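Local atomic coordinates of pectate lyase (Bacillus subtilis, PDB entry 5AMV), a protein that cleaves the pectin component polygalacturonate by calcium-dependent elimination, leaving oligosaccharides with an unsaturated sugar at the non-reducing end. Residues I56-T61 and T136-V141; T129-S134 and R155-Q160; V290-Y295 and A383-N388; Y319-V324 and G377-S382. One frame throughout, in Å; residues are numbered along the deposited sequence.

Overall arrangement
Contacts 1 and 2 join coils of the right-handed parallel beta-helix of polysaccharide lyase family 1, while contacts 3 and 4 pack the C-terminal loop and helix 382-392 against two of its later strands. Contacts 1 and 2 have centres about 6 Å apart and interlock along the chain; a probable hydrogen bond from S134 N to I58 O (2.8 Å) joins them. Contacts 3 and 4 form a second pair, with centres about 7 Å apart on neighbouring strands 287-296 and 317-326, where Y295 N probably bonds to V324 O (2.9 Å). Between the pairs, the centres of contacts 1 and 3 are about 27 Å apart. Contact 1 approaches the catalytic region: the V140 side chain lies about 11 Å from that of the calcium ligand D184. Contacts 2, 3 and 4 lie away from the annotated sites.

Contact 1: I56-T61 and T136-V141; sequences IYIKGT and TNAKVV
I58 meets the second segment with two different branches. Its CG2 methyl, placed anti to the backbone N by a chi1 of -60°, lies 4.1 Å from A138 CB. CD1, at the end of the other branch, touches V140 CG2 at 3.8 Å, and the I58 and V140 side chains cross at about a right angle. A138 is suitably small here, since its CB also sits 3.5 Å from the carbonyl oxygen of I58. V140 continues this apolar layer onto I157 and F159.

T61 and K139 are bridge partners in parallel strands, with their side chains on the same face. T61 divides its two branches: CG2 packs against V141 CG2 at 3.7 Å, while OG1 lies against the methylenes of K139, nearest CD at 3.4 Å. Where the chain turns, G60 adopts a positive phi of 78°, a conformation easily reached without a side chain. Its carbonyl oxygen accepts K139 N at 3.0 Å, with an N-H...O angle of 161°, and also receives a CA-H contact from A138.

Two waters extend the polar linkage. One accepts from G60 N and donates to N137 OD1; the other donates to N137 O and hydrogen-bonds to T61 OG1. One direct backbone bond thus holds the segments together, with water satisfying neighbouring polar groups at the corner and buried aliphatic packing at I58 and V140.

Contact 2: T129-S134 and R155-Q160; sequences TTIVGS and RNIEFQ
G133 lies in the grip of R155, N156 and I157. Its N donates to R155 O at 2.9 Å, while R155 N donates to I131 O at 3.0 Å, the pair of bonds that sets V132 opposite R155 in parallel register. At the residue's carbonyl, N156 ND2 donates to G133 O at 3.0 Å. The oxygen lies close to the amide plane of N156, yet the nitrogen stands well above the carbonyl plane, 54° out of it. Glycine suits this crossing because N156 O comes within 3.2 Å of G133 CA.

I157 covers the same backbone: CG1 sits 3.5 Å from G133 N, and CD1 reaches I131 CG2 at 3.8 Å. V132 and R155 run alongside each other in a common direction, with V132 CG1 4.0 Å from R155 CB. Beyond that aliphatic base, the arginine chain bends at chi3 (70°) and carries its guanidinium off to a salt bridge with D197. L3, from the N-terminal region, packs on both V132 and R155.

The turn is held further by N156, whose ND2 also bonds to G135 O and whose OD1 accepts from G396 N. N156 has the left-handed helical backbone conformation, for which asparagine is well suited, and it redirects the chain between strands 152-155 and 158-160. I131 packs on I58 of strand 54-58, I157 on V140 of strand 139-141, and F159 continues the interior with F201, their rings nearly parallel, and with F145 edge-to-face.

Contact 3: V290-Y295 and A383-N388; sequences VYNNYY and ANVKSN
V385 points its side chain toward the 290-295 corner, and K386, next along the helix, runs past it; each has a gamma carbon anti to the backbone N. For V385 (chi1 170°) this sends CG1 to N293 O at 3.5 Å and leaves CG2 beside the amide of N292, 3.4 Å from ND2. K386 is extended throughout, and so is able to run alongside Y294, whose own chi1 of 180° points its ring in the same direction. The lysine CG sits over one face of the ring, 3.9 Å from the centroid and 25° off the normal, a CH-pi contact. Farther along, CD approaches the Y294 OH at 3.4 Å. That hydroxyl is hydrogen-bonded to D326.

N292 has a left-handed helical backbone and turns the chain sharply between the two parts of strand 287-296, a corner well known from the parallel beta-helices of pectate lyases. N293 follows it with its side chain directed away from the helix, where OD1 accepts from N271 N, while N293 N donates to N323 OD1; asparagines therefore bond from coil to coil.

Helix 382-392 covers this corner from outside. The beta-branched valine brings two methyls against backbone oxygens and the N292 amide, whose own polar atoms are paired: ND2 donates to N322 O and OD1 accepts from D380 N. K386 suits its exposed position, its methylenes covering the tyrosine ring.

Contact 4: Y319-V324 and G377-S382; sequences YAQNNV and GSIDAS
The 321-324 and 379-382 backbones run 38° apart and come closest at N322 and S382, with their CA atoms 4.7 Å apart. A side chain rather than a strand pairing joins them: N322 ND2 donates to D380 O at 2.9 Å. The bond is nearly straight (169°), with the oxygen in the plane of the asparagine amide. S382 OG presses against the same amide, 3.1 Å from N322 CG, but its hydrogen bond is to G349 O.

I379 lies along one side, its CG2 4.0 Å from N322 ND2. The I379 and Q321 side chains cross at about a right angle, bringing I379 CD1 to 3.2 Å from OE1 of Q321, an oxygen that H289 NE2 also engages. Two residues along from N322, V324 CG2 packs against S382 O at 3.4 Å. D380 turns its carboxylate away, toward H270 and N388.

Asparagine suits position 322 twice over, tolerating the left-handed helical backbone and offering an amide donor to the passing loop. Such an asparagine-containing corner between two short strands is characteristic of the parallel beta-helix of pectate lyases; here it receives the loop that leads into helix 382-392.

Contact 1: I56-T61 and T136-V141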
loop_
_atom_site.group_PDB
_atom_site.type_symbol
_atom_site.label_atom_id
_atom_site.label_comp_id
_atom_site.label_asym_id
_atom_site.label_seq_id
_atom_site.Cartn_x
_atom_site.Cartn_y
_atom_site.Cartn_z
ATOM N N ILE A 56 7.914 -7.612 17.858
ATOM C CA ILE A 56 8.318 -6.223 18.057
ATOM C C ILE A 56 7.082 -5.410 18.316
ATOM O O ILE A 56 6.231 -5.308 17.432
ATOM C CB ILE A 56 9.028 -5.664 16.804
ATOM C CG1 ILE A 56 10.319 -6.436 16.537
ATOM C CG2 ILE A 56 9.311 -4.129 16.949
ATOM C CD1 ILE A 56 10.962 -6.119 15.179
ATOM N N TYR A 57 6.992 -4.836 19.531
ATOM C CA TYR A 57 5.918 -3.930 19.908
ATOM C C TYR A 57 6.329 -2.497 19.584
ATOM O O TYR A 57 7.389 -2.070 20.020
ATOM C CB TYR A 57 5.631 -3.991 21.432
ATOM C CG TYR A 57 4.948 -5.283 21.793
ATOM C CD1 TYR A 57 3.585 -5.457 21.528
ATOM C CD2 TYR A 57 5.671 -6.350 22.347
ATOM C CE1 TYR A 57 2.932 -6.684 21.841
ATOM C CE2 TYR A 57 5.034 -7.539 22.670
ATOM C CZ TYR A 57 3.678 -7.701 22.406
ATOM O OH TYR A 57 3.107 -8.918 22.723
ATOM N N ILE A 58 5.486 -1.763 18.865
ATOM C CA ILE A 58 5.738 -0.339 18.627
ATOM C C ILE A 58 5.054 0.465 19.715
ATOM O O ILE A 58 3.810 0.413 19.876
ATOM C CB ILE A 58 5.295 0.112 17.195
ATOM C CG1 ILE A 58 6.116 -0.743 16.207
ATOM C CG2 ILE A 58 5.426 1.673 17.034
ATOM C CD1 ILE A 58 6.494 -0.125 14.890
ATOM N N LYS A 59 5.872 1.208 20.462
ATOM C CA LYS A 59 5.370 2.048 21.527
ATOM C C LYS A 59 5.398 3.534 21.128
ATOM O O LYS A 59 6.497 4.126 20.966
ATOM C CB LYS A 59 6.225 1.774 22.786
ATOM C CG LYS A 59 5.885 2.637 23.953
ATOM C CD LYS A 59 6.741 2.279 25.167
ATOM C CE LYS A 59 6.215 3.044 26.370
ATOM N NZ LYS A 59 7.158 2.845 27.527
ATOM N N GLY A 60 4.202 4.108 20.952
ATOM C CA GLY A 60 4.067 5.538 20.643
ATOM C C GLY A 60 4.381 5.787 19.181
ATOM O O GLY A 60 4.196 4.914 18.334
ATOM N N THR A 61 4.941 6.961 18.907
ATOM C CA THR A 61 5.235 7.398 17.517
ATOM C C THR A 61 6.699 7.208 17.194
ATOM O O THR A 61 7.564 7.689 17.953
ATOM C CB THR A 61 4.884 8.876 17.415
ATOM O OG1 THR A 61 3.461 9.021 17.528
ATOM C CG2 THR A 61 5.345 9.508 16.050
ATOM N N THR A 136 -3.443 2.085 21.439
ATOM C CA THR A 136 -4.256 2.602 20.350
ATOM C C THR A 136 -3.586 3.767 19.603
ATOM O O THR A 136 -4.216 4.370 18.715
ATOM C CB THR A 136 -5.647 3.066 20.821
ATOM O OG1 THR A 136 -5.507 4.163 21.733
ATOM C CG2 THR A 136 -6.445 1.912 21.442
ATOM N N ASN A 137 -2.330 4.066 19.916
ATOM C CA ASN A 137 -1.697 5.230 19.284
ATOM C C ASN A 137 -0.306 4.930 18.756
ATOM O O ASN A 137 0.515 5.851 18.609
ATOM C CB ASN A 137 -1.633 6.403 20.289
ATOM C CG ASN A 137 -0.707 6.105 21.486
ATOM O OD1 ASN A 137 -0.335 4.949 21.749
ATOM N ND2 ASN A 137 -0.316 7.173 22.213
ATOM N N ALA A 138 -0.038 3.654 18.418
ATOM C CA ALA A 138 1.241 3.307 17.780
ATOM C C ALA A 138 1.275 3.877 16.363
ATOM O O ALA A 138 0.358 3.661 15.594
ATOM C CB ALA A 138 1.417 1.810 17.734
ATOM N N LYS A 139 2.354 4.570 16.009
ATOM C CA LYS A 139 2.436 5.265 14.710
ATOM C C LYS A 139 3.835 5.076 14.136
ATOM O O LYS A 139 4.824 5.098 14.877
ATOM C CB LYS A 139 2.184 6.771 14.891
ATOM C CG LYS A 139 0.798 7.151 15.379
ATOM C CD LYS A 139 0.753 8.672 15.565
ATOM C CE LYS A 139 -0.591 9.180 16.067
ATOM N NZ LYS A 139 -1.092 8.462 17.278
ATOM N N VAL A 140 3.903 4.887 12.819
ATOM C CA VAL A 140 5.164 4.959 12.097
ATOM C C VAL A 140 4.992 6.147 11.127
ATOM O O VAL A 140 4.081 6.163 10.297
ATOM C CB VAL A 140 5.449 3.635 11.319
ATOM C CG1 VAL A 140 6.609 3.812 10.336
ATOM C CG2 VAL A 140 5.739 2.506 12.285
ATOM N N VAL A 141 5.882 7.144 11.246
ATOM C CA VAL A 141 5.740 8.386 10.529
ATOM C C VAL A 141 6.898 8.559 9.558
ATOM O O VAL A 141 8.058 8.539 9.977
ATOM C CB VAL A 141 5.665 9.632 11.504
ATOM C CG1 VAL A 141 5.462 10.912 10.717
ATOM C CG2 VAL A 141 4.459 9.457 12.461
HETATM O O HOH W 1 1.656 3.154 21.313
HETATM O O HOH W 2 1.856 8.090 19.445
#

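Contact 2: T129-S134 and R155-Q160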
loop_
_atom_site.group_PDB
_atom_site.type_symbol
_atom_site.label_atom_id
_atom_site.label_comp_id
_atom_site.label_asym_id
_atom_site.label_seq_id
_atom_site.Cartn_x
_atom_site.Cartn_y
_atom_site.Cartn_z
ATOM N N THR A 129 8.619 -12.573 11.565
ATOM C CA THR A 129 8.568 -11.356 12.377
ATOM C C THR A 129 7.127 -10.955 12.543
ATOM O O THR A 129 6.368 -10.967 11.556
ATOM C CB THR A 129 9.302 -10.221 11.683
ATOM O OG1 THR A 129 10.680 -10.574 11.486
ATOM C CG2 THR A 129 9.233 -8.953 12.506
ATOM N N THR A 130 6.760 -10.578 13.774
ATOM C CA THR A 130 5.483 -9.947 14.054
ATOM C C THR A 130 5.752 -8.558 14.616
ATOM O O THR A 130 6.535 -8.410 15.548
ATOM C CB THR A 130 4.644 -10.739 15.074
ATOM O OG1 THR A 130 4.273 -12.007 14.495
ATOM C CG2 THR A 130 3.371 -9.918 15.537
ATOM N N ILE A 131 5.143 -7.550 13.999
ATOM C CA ILE A 131 5.285 -6.173 14.467
ATOM C C ILE A 131 3.882 -5.655 14.742
ATOM O O ILE A 131 3.050 -5.616 13.848
ATOM C CB ILE A 131 5.997 -5.246 13.419
ATOM C CG1 ILE A 131 7.288 -5.895 12.881
ATOM C CG2 ILE A 131 6.149 -3.761 13.953
ATOM C CD1 ILE A 131 8.053 -5.036 11.836
ATOM N N VAL A 132 3.623 -5.266 15.993
ATOM C CA VAL A 132 2.280 -4.876 16.394
ATOM C C VAL A 132 2.327 -3.586 17.215
ATOM O O VAL A 132 3.264 -3.363 17.979
ATOM C CB VAL A 132 1.494 -5.975 17.173
ATOM C CG1 VAL A 132 1.327 -7.266 16.305
ATOM C CG2 VAL A 132 2.198 -6.327 18.455
ATOM N N GLY A 133 1.333 -2.737 17.023
ATOM C CA GLY A 133 1.276 -1.527 17.834
ATOM C C GLY A 133 0.836 -1.801 19.252
ATOM O O GLY A 133 -0.071 -2.624 19.500
ATOM N N SER A 134 1.453 -1.106 20.202
ATOM C CA SER A 134 1.011 -1.169 21.591
ATOM C C SER A 134 -0.114 -0.153 21.812
ATOM O O SER A 134 0.020 1.031 21.472
ATOM C CB SER A 134 2.192 -0.880 22.528
ATOM O OG SER A 134 3.110 -1.954 22.547
ATOM N N ARG A 155 0.387 -5.461 12.432
ATOM C CA ARG A 155 -0.941 -5.155 12.957
ATOM C C ARG A 155 -0.970 -3.934 13.875
ATOM O O ARG A 155 -0.019 -3.690 14.619
ATOM C CB ARG A 155 -1.559 -6.344 13.740
ATOM C CG ARG A 155 -1.553 -7.670 12.929
ATOM C CD ARG A 155 -2.086 -8.880 13.719
ATOM N NE ARG A 155 -3.527 -8.756 13.948
ATOM C CZ ARG A 155 -4.211 -9.532 14.785
ATOM N NH1 ARG A 155 -3.594 -10.454 15.514
ATOM N NH2 ARG A 155 -5.517 -9.352 14.922
ATOM N N ASN A 156 -2.109 -3.262 13.873
ATOM C CA ASN A 156 -2.476 -2.274 14.894
ATOM C C ASN A 156 -1.536 -1.067 14.939
ATOM O O ASN A 156 -1.234 -0.534 16.025
ATOM C CB ASN A 156 -2.555 -2.923 16.288
ATOM C CG ASN A 156 -3.305 -2.054 17.266
ATOM O OD1 ASN A 156 -4.364 -1.517 16.935
ATOM N ND2 ASN A 156 -2.794 -1.966 18.503
ATOM N N ILE A 157 -1.095 -0.641 13.750
ATOM C CA ILE A 157 -0.205 0.519 13.616
ATOM C C ILE A 157 -0.806 1.493 12.603
ATOM O O ILE A 157 -1.288 1.077 11.560
ATOM C CB ILE A 157 1.208 0.107 13.117
ATOM C CG1 ILE A 157 1.936 -0.772 14.140
ATOM C CG2 ILE A 157 2.110 1.351 12.770
ATOM C CD1 ILE A 157 2.896 -1.770 13.446
ATOM N N GLU A 158 -0.671 2.767 12.909
ATOM C CA GLU A 158 -1.048 3.846 11.994
ATOM C C GLU A 158 0.229 4.297 11.272
ATOM O O GLU A 158 1.159 4.817 11.891
ATOM C CB GLU A 158 -1.712 5.030 12.730
ATOM C CG GLU A 158 -2.034 6.186 11.743
ATOM C CD GLU A 158 -2.674 7.387 12.420
ATOM O OE1 GLU A 158 -3.013 7.291 13.629
ATOM O OE2 GLU A 158 -2.874 8.413 11.741
ATOM N N PHE A 159 0.268 4.087 9.951
ATOM C CA PHE A 159 1.406 4.553 9.132
ATOM C C PHE A 159 0.998 5.862 8.497
ATOM O O PHE A 159 -0.047 5.926 7.874
ATOM C CB PHE A 159 1.633 3.523 7.997
ATOM C CG PHE A 159 2.218 2.227 8.470
ATOM C CD1 PHE A 159 1.412 1.173 8.982
ATOM C CD2 PHE A 159 3.594 2.039 8.410
ATOM C CE1 PHE A 159 1.981 -0.030 9.396
ATOM C CE2 PHE A 159 4.185 0.844 8.836
ATOM C CZ PHE A 159 3.390 -0.192 9.332
ATOM N N GLN A 160 1.823 6.900 8.631
ATOM C CA GLN A 160 1.508 8.224 8.104
ATOM C C GLN A 160 2.630 8.660 7.166
ATOM O O GLN A 160 3.812 8.515 7.488
ATOM C CB GLN A 160 1.473 9.243 9.241
ATOM C CG GLN A 160 0.453 8.965 10.361
ATOM C CD GLN A 160 0.429 10.131 11.344
ATOM O OE1 GLN A 160 1.378 10.911 11.414
ATOM N NE2 GLN A 160 -0.648 10.268 12.071
#

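Contact 3: V290-Y295 and A383-N388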
loop_
_atom_site.group_PDB
_atom_site.type_symbol
_atom_site.label_atom_id
_atom_site.label_comp_id
_atom_site.label_asym_id
_atom_site.label_seq_id
_atom_site.Cartn_x
_atom_site.Cartn_y
_atom_site.Cartn_z
ATOM N N VAL A 290 -11.334 -10.071 -3.276
ATOM C CA VAL A 290 -11.698 -8.776 -2.719
ATOM C C VAL A 290 -13.106 -8.893 -2.137
ATOM O O VAL A 290 -14.084 -8.988 -2.884
ATOM C CB VAL A 290 -11.623 -7.730 -3.843
ATOM C CG1 VAL A 290 -12.137 -6.311 -3.368
ATOM C CG2 VAL A 290 -10.188 -7.693 -4.439
ATOM N N TYR A 291 -13.243 -8.972 -0.830
ATOM C CA TYR A 291 -14.611 -9.104 -0.289
ATOM C C TYR A 291 -14.881 -8.293 0.960
ATOM O O TYR A 291 -13.993 -8.088 1.806
ATOM C CB TYR A 291 -15.007 -10.593 -0.073
ATOM C CG TYR A 291 -14.383 -11.309 1.122
ATOM C CD1 TYR A 291 -15.019 -11.307 2.371
ATOM C CD2 TYR A 291 -13.194 -12.020 0.990
ATOM C CE1 TYR A 291 -14.483 -11.957 3.482
ATOM C CE2 TYR A 291 -12.645 -12.720 2.128
ATOM C CZ TYR A 291 -13.306 -12.677 3.331
ATOM O OH TYR A 291 -12.784 -13.362 4.424
ATOM N N ASN A 292 -16.141 -7.874 1.116
ATOM C CA ASN A 292 -16.540 -7.148 2.325
ATOM C C ASN A 292 -15.710 -5.884 2.613
ATOM O O ASN A 292 -15.472 -5.567 3.784
ATOM C CB ASN A 292 -16.520 -8.054 3.594
ATOM C CG ASN A 292 -17.600 -9.126 3.612
ATOM O OD1 ASN A 292 -17.520 -10.052 4.425
ATOM N ND2 ASN A 292 -18.626 -9.001 2.740
ATOM N N ASN A 293 -15.282 -5.172 1.568
ATOM C CA ASN A 293 -14.586 -3.901 1.758
ATOM C C ASN A 293 -15.588 -2.776 1.592
ATOM O O ASN A 293 -16.617 -2.938 0.915
ATOM C CB ASN A 293 -13.412 -3.784 0.773
ATOM C CG ASN A 293 -12.402 -4.893 0.938
ATOM O OD1 ASN A 293 -11.644 -4.949 1.917
ATOM N ND2 ASN A 293 -12.428 -5.855 0.017
ATOM N N TYR A 294 -15.285 -1.622 2.194
ATOM C CA TYR A 294 -16.185 -0.486 2.193
ATOM C C TYR A 294 -15.394 0.692 1.612
ATOM O O TYR A 294 -14.299 0.987 2.105
ATOM C CB TYR A 294 -16.670 -0.141 3.591
ATOM C CG TYR A 294 -17.593 1.044 3.560
ATOM C CD1 TYR A 294 -18.799 0.999 2.836
ATOM C CD2 TYR A 294 -17.264 2.210 4.255
ATOM C CE1 TYR A 294 -19.641 2.057 2.794
ATOM C CE2 TYR A 294 -18.131 3.329 4.222
ATOM C CZ TYR A 294 -19.314 3.238 3.482
ATOM O OH TYR A 294 -20.140 4.328 3.451
ATOM N N TYR A 295 -15.927 1.301 0.558
ATOM C CA TYR A 295 -15.253 2.411 -0.133
ATOM C C TYR A 295 -16.174 3.606 -0.032
ATOM O O TYR A 295 -17.398 3.508 -0.318
ATOM C CB TYR A 295 -15.007 2.075 -1.641
ATOM C CG TYR A 295 -14.340 0.732 -1.888
ATOM C CD1 TYR A 295 -15.072 -0.445 -1.771
ATOM C CD2 TYR A 295 -12.974 0.654 -2.207
ATOM C CE1 TYR A 295 -14.473 -1.700 -1.982
ATOM C CE2 TYR A 295 -12.362 -0.614 -2.399
ATOM C CZ TYR A 295 -13.135 -1.756 -2.292
ATOM O OH TYR A 295 -12.602 -3.022 -2.470
ATOM N N ALA A 383 -25.396 -5.863 2.939
ATOM C CA ALA A 383 -26.089 -4.874 3.770
ATOM C C ALA A 383 -25.427 -4.618 5.125
ATOM O O ALA A 383 -25.690 -3.599 5.748
ATOM C CB ALA A 383 -27.567 -5.345 4.010
ATOM N N ASN A 384 -24.532 -5.506 5.569
ATOM C CA ASN A 384 -23.899 -5.342 6.889
ATOM C C ASN A 384 -22.453 -4.807 6.827
ATOM O O ASN A 384 -21.861 -4.461 7.853
ATOM C CB ASN A 384 -23.916 -6.659 7.653
ATOM C CG ASN A 384 -25.335 -7.217 7.844
ATOM O OD1 ASN A 384 -25.568 -8.416 7.681
ATOM N ND2 ASN A 384 -26.276 -6.345 8.117
ATOM N N VAL A 385 -21.939 -4.688 5.604
ATOM C CA VAL A 385 -20.530 -4.287 5.380
ATOM C C VAL A 385 -20.172 -2.896 5.847
ATOM O O VAL A 385 -19.153 -2.748 6.561
ATOM C CB VAL A 385 -20.123 -4.531 3.917
ATOM C CG1 VAL A 385 -18.728 -3.897 3.587
ATOM C CG2 VAL A 385 -20.142 -6.040 3.631
ATOM N N LYS A 386 -20.967 -1.880 5.495
ATOM C CA LYS A 386 -20.646 -0.519 5.919
ATOM C C LYS A 386 -20.450 -0.478 7.438
ATOM O O LYS A 386 -19.389 -0.075 7.925
ATOM C CB LYS A 386 -21.706 0.491 5.457
ATOM C CG LYS A 386 -21.456 1.866 6.049
ATOM C CD LYS A 386 -22.460 2.898 5.515
ATOM C CE LYS A 386 -22.323 4.210 6.252
ATOM N NZ LYS A 386 -23.416 5.193 5.883
ATOM N N SER A 387 -21.446 -0.933 8.198
ATOM C CA SER A 387 -21.380 -0.868 9.662
ATOM C C SER A 387 -20.203 -1.672 10.234
ATOM O O SER A 387 -19.479 -1.199 11.128
ATOM C CB SER A 387 -22.714 -1.333 10.289
ATOM O OG SER A 387 -22.708 -1.098 11.700
ATOM N N ASN A 388 -20.005 -2.898 9.718
ATOM C CA ASN A 388 -18.979 -3.776 10.254
ATOM C C ASN A 388 -17.609 -3.127 10.026
ATOM O O ASN A 388 -16.801 -3.037 10.939
ATOM C CB ASN A 388 -19.020 -5.191 9.636
ATOM C CG ASN A 388 -20.264 -5.986 10.055
ATOM O OD1 ASN A 388 -21.008 -5.549 10.932
ATOM N ND2 ASN A 388 -20.494 -7.125 9.415
#

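Contact 4: Y319-V324 and G377-S382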
loop_
_atom_site.group_PDB
_atom_site.type_symbol
_atom_site.label_atom_id
_atom_site.label_comp_id
_atom_site.label_asym_id
_atom_site.label_seq_id
_atom_site.Cartn_x
_atom_site.Cartn_y
_atom_site.Cartn_z
ATOM N N TYR A 319 -11.586 -11.391 -8.023
ATOM C CA TYR A 319 -12.814 -12.061 -7.678
ATOM C C TYR A 319 -13.426 -11.328 -6.484
ATOM O O TYR A 319 -12.934 -11.413 -5.348
ATOM C CB TYR A 319 -12.507 -13.531 -7.365
ATOM C CG TYR A 319 -13.700 -14.451 -7.320
ATOM C CD1 TYR A 319 -14.542 -14.473 -6.211
ATOM C CD2 TYR A 319 -13.959 -15.312 -8.372
ATOM C CE1 TYR A 319 -15.688 -15.327 -6.130
ATOM C CE2 TYR A 319 -15.055 -16.180 -8.313
ATOM C CZ TYR A 319 -15.917 -16.194 -7.197
ATOM O OH TYR A 319 -16.995 -17.063 -7.147
ATOM N N ALA A 320 -14.498 -10.583 -6.765
ATOM C CA ALA A 320 -15.030 -9.659 -5.776
ATOM C C ALA A 320 -16.392 -10.098 -5.268
ATOM O O ALA A 320 -17.260 -10.500 -6.061
ATOM C CB ALA A 320 -15.091 -8.238 -6.373
ATOM N N GLN A 321 -16.560 -10.108 -3.945
ATOM C CA GLN A 321 -17.849 -10.455 -3.357
ATOM C C GLN A 321 -18.264 -9.491 -2.251
ATOM O O GLN A 321 -17.504 -9.216 -1.321
ATOM C CB GLN A 321 -17.810 -11.860 -2.726
ATOM C CG GLN A 321 -17.581 -12.969 -3.727
ATOM C CD GLN A 321 -17.361 -14.280 -3.044
ATOM O OE1 GLN A 321 -16.327 -14.500 -2.412
ATOM N NE2 GLN A 321 -18.347 -15.174 -3.146
ATOM N N ASN A 322 -19.522 -9.067 -2.309
ATOM C CA ASN A 322 -20.133 -8.317 -1.230
ATOM C C ASN A 322 -19.348 -7.091 -0.741
ATOM O O ASN A 322 -19.113 -6.930 0.481
ATOM C CB ASN A 322 -20.559 -9.237 -0.088
ATOM C CG ASN A 322 -21.679 -10.206 -0.522
ATOM O OD1 ASN A 322 -22.049 -10.238 -1.722
ATOM N ND2 ASN A 322 -22.253 -10.920 0.427
ATOM N N ASN A 323 -18.976 -6.248 -1.700
ATOM C CA ASN A 323 -18.288 -4.999 -1.424
ATOM C C ASN A 323 -19.263 -3.857 -1.566
ATOM O O ASN A 323 -20.217 -3.960 -2.353
ATOM C CB ASN A 323 -17.119 -4.793 -2.419
ATOM C CG ASN A 323 -16.046 -5.841 -2.259
ATOM O OD1 ASN A 323 -15.270 -5.788 -1.315
ATOM N ND2 ASN A 323 -16.029 -6.853 -3.141
ATOM N N VAL A 324 -19.009 -2.767 -0.843
ATOM C CA VAL A 324 -19.986 -1.655 -0.778
ATOM C C VAL A 324 -19.251 -0.343 -1.097
ATOM O O VAL A 324 -18.231 -0.060 -0.443
ATOM C CB VAL A 324 -20.568 -1.619 0.651
ATOM C CG1 VAL A 324 -21.539 -0.379 0.835
ATOM C CG2 VAL A 324 -21.339 -2.905 0.928
ATOM N N GLY A 377 -12.604 -16.737 5.179
ATOM C CA GLY A 377 -13.499 -16.800 6.322
ATOM C C GLY A 377 -14.919 -16.478 5.889
ATOM O O GLY A 377 -15.231 -16.433 4.675
ATOM N N SER A 378 -15.770 -16.220 6.868
ATOM C CA SER A 378 -17.180 -15.925 6.600
ATOM C C SER A 378 -17.364 -14.632 5.812
ATOM O O SER A 378 -16.772 -13.604 6.135
ATOM C CB SER A 378 -17.946 -15.847 7.915
ATOM O OG SER A 378 -18.070 -17.141 8.462
ATOM N N ILE A 379 -18.199 -14.695 4.776
ATOM C CA ILE A 379 -18.506 -13.525 3.958
ATOM C C ILE A 379 -19.804 -12.877 4.446
ATOM O O ILE A 379 -20.881 -13.489 4.365
ATOM C CB ILE A 379 -18.542 -13.901 2.455
ATOM C CG1 ILE A 379 -17.203 -14.530 2.050
ATOM C CG2 ILE A 379 -18.888 -12.671 1.584
ATOM C CD1 ILE A 379 -17.166 -15.009 0.624
ATOM N N ASP A 380 -19.708 -11.657 4.973
ATOM C CA ASP A 380 -20.864 -10.896 5.449
ATOM C C ASP A 380 -21.765 -10.602 4.270
ATOM O O ASP A 380 -21.319 -10.392 3.139
ATOM C CB ASP A 380 -20.459 -9.541 6.050
ATOM C CG ASP A 380 -19.521 -9.669 7.242
ATOM O OD1 ASP A 380 -19.460 -10.755 7.879
ATOM O OD2 ASP A 380 -18.830 -8.662 7.540
ATOM N N ALA A 381 -23.051 -10.550 4.559
ATOM C CA ALA A 381 -24.029 -9.963 3.630
ATOM C C ALA A 381 -23.634 -8.513 3.318
ATOM O O ALA A 381 -23.222 -7.746 4.211
ATOM C CB ALA A 381 -25.437 -10.002 4.276
ATOM N N SER A 382 -23.800 -8.115 2.063
ATOM C CA SER A 382 -23.484 -6.731 1.682
ATOM C C SER A 382 -24.131 -5.659 2.544
ATOM O O SER A 382 -23.516 -4.635 2.852
ATOM C CB SER A 382 -23.849 -6.503 0.237
ATOM O OG SER A 382 -23.271 -7.490 -0.589
#